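Local coordinates for protein aspartate Carbamoyltransferase Regulatory Chain (Moritella profunda, PDB 2BE7) that probably carries the allosteric nucleotide site of aspartate carbamoyltransferase and, through a zinc-binding domain, joins the catalytic chains into the holoenzyme, at residues 111-116 and 135-140. Sequence-based numbering, arbitrary orientation.
Sequences SNCITH and LKCKYC. With ZN (zinc ion), chain J.
Cys113 meets Cys137 and Cys140 across a zinc ion, which holds the loop 111-116 against the end of 135-140. Each sulfur binds the metal directly: Cys113 SG and Cys137 SG lie 2.4 Å from zinc and Cys140 SG 2.3 Å, while Cys108 supplies the fourth ligand of a Cys4 site. Cysteine suits all three places because its short side chain ends in a soft thiolate, the usual partner of structural zinc. Cys113 and Cys137 extend SG anti to the backbone N (chi1 178° and 170°), whereas Cys140 turns its sulfur back between N and the carbonyl carbon (chi1 68°), which lets both cysteines of the CxxC loop approach one ion from different directions.

Metal bonds hold this centre; the buried flank meets by van der Waals contact, without a hydrogen bond between the segments. Ile114 CG2 lies 4.2 Å from the methylene CB of Tyr139, while the chain's end leads away. Short, branched Thr115 brings OG1 obliquely to the ring, 3.6 Å from Tyr139 CD2. Tyrosine combines this packing ring with a hydroxyl that hydrogen-bonds an acidic side chain on a chain of another protein. Ser111 and His116 form the loop's exposed side.

A type I turn from Cys113 to His116 shapes the loop between strands 101-102 and 124-129; across the zinc, 135-140 begins as the end of strand 132-137, whose Leu135 and Cys137 pack on strand 124-129.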
# COMPACT_ATOMS: atom_id res chain seq x y z
N SER D 111 11.31 8.40 23.29
CA SER D 111 11.00 9.11 22.03
C SER D 111 9.53 8.98 21.62
O SER D 111 8.99 9.85 20.94
CB SER D 111 11.89 8.64 20.88
OG SER D 111 11.97 7.24 20.85
N ASN D 112 8.88 7.92 22.07
CA ASN D 112 7.50 7.65 21.71
C ASN D 112 6.50 8.40 22.60
O ASN D 112 5.27 8.35 22.40
CB ASN D 112 7.27 6.15 21.83
CG ASN D 112 5.99 5.72 21.19
OD1 ASN D 112 5.77 6.04 20.02
ND2 ASN D 112 5.13 5.02 21.94
N CYS D 113 7.05 9.08 23.61
CA CYS D 113 6.25 9.70 24.65
C CYS D 113 5.33 10.74 24.02
O CYS D 113 5.78 11.56 23.25
CB CYS D 113 7.19 10.34 25.67
SG CYS D 113 6.41 11.18 27.01
N ILE D 114 4.05 10.69 24.34
CA ILE D 114 3.09 11.64 23.77
C ILE D 114 3.50 13.11 23.99
O ILE D 114 2.96 14.03 23.37
CB ILE D 114 1.67 11.46 24.38
CG1 ILE D 114 0.61 12.20 23.53
CG2 ILE D 114 1.63 11.98 25.83
CD1 ILE D 114 0.61 11.85 22.04
N THR D 115 4.46 13.31 24.86
CA THR D 115 4.80 14.63 25.32
C THR D 115 5.48 15.50 24.22
O THR D 115 5.36 16.73 24.21
CB THR D 115 5.64 14.47 26.62
OG1 THR D 115 5.08 15.30 27.64
CG2 THR D 115 7.14 14.74 26.41
N HIS D 116 6.10 14.83 23.25
CA HIS D 116 7.00 15.49 22.34
C HIS D 116 6.43 16.51 21.35
O HIS D 116 6.76 17.70 21.43
CB HIS D 116 7.93 14.48 21.69
CG HIS D 116 8.99 14.02 22.63
ND1 HIS D 116 9.19 12.69 22.96
CD2 HIS D 116 9.84 14.74 23.40
CE1 HIS D 116 10.16 12.61 23.86
NE2 HIS D 116 10.57 13.84 24.15
N LEU D 135 13.98 9.71 37.55
CA LEU D 135 12.93 10.63 37.11
C LEU D 135 11.87 9.82 36.38
O LEU D 135 12.08 9.38 35.25
CB LEU D 135 13.49 11.72 36.19
CG LEU D 135 14.54 12.66 36.80
CD1 LEU D 135 14.91 13.77 35.83
CD2 LEU D 135 14.08 13.25 38.11
N LYS D 136 10.74 9.60 37.03
CA LYS D 136 9.62 8.90 36.41
C LYS D 136 8.70 9.93 35.76
O LYS D 136 8.19 10.83 36.42
CB LYS D 136 8.84 8.06 37.42
CG LYS D 136 7.77 7.19 36.76
CD LYS D 136 6.93 6.48 37.79
CE LYS D 136 5.56 6.16 37.27
NZ LYS D 136 4.72 5.60 38.37
N CYS D 137 8.50 9.76 34.46
CA CYS D 137 7.71 10.69 33.65
C CYS D 137 6.21 10.60 33.95
O CYS D 137 5.61 9.53 33.92
CB CYS D 137 7.96 10.39 32.18
SG CYS D 137 6.88 11.23 31.08
N LYS D 138 5.61 11.75 34.23
CA LYS D 138 4.18 11.86 34.51
C LYS D 138 3.30 11.27 33.39
O LYS D 138 2.30 10.64 33.65
CB LYS D 138 3.84 13.33 34.73
CG LYS D 138 2.37 13.68 34.93
CD LYS D 138 2.18 15.19 34.70
CE LYS D 138 0.74 15.64 34.82
NZ LYS D 138 0.41 16.49 33.65
N TYR D 139 3.69 11.49 32.14
CA TYR D 139 2.91 11.01 31.01
C TYR D 139 3.19 9.53 30.68
O TYR D 139 2.37 8.69 31.02
CB TYR D 139 3.09 11.94 29.81
CG TYR D 139 2.50 13.30 30.06
CD1 TYR D 139 1.16 13.55 29.81
CD2 TYR D 139 3.26 14.33 30.59
CE1 TYR D 139 0.60 14.78 30.06
CE2 TYR D 139 2.71 15.57 30.85
CZ TYR D 139 1.37 15.79 30.58
OH TYR D 139 0.77 17.00 30.83
N CYS D 140 4.33 9.21 30.07
CA CYS D 140 4.62 7.81 29.68
C CYS D 140 4.88 6.83 30.82
O CYS D 140 4.95 5.62 30.58
CB CYS D 140 5.81 7.74 28.73
SG CYS D 140 7.37 8.19 29.44
ZN ZN J . 7.59 10.42 28.94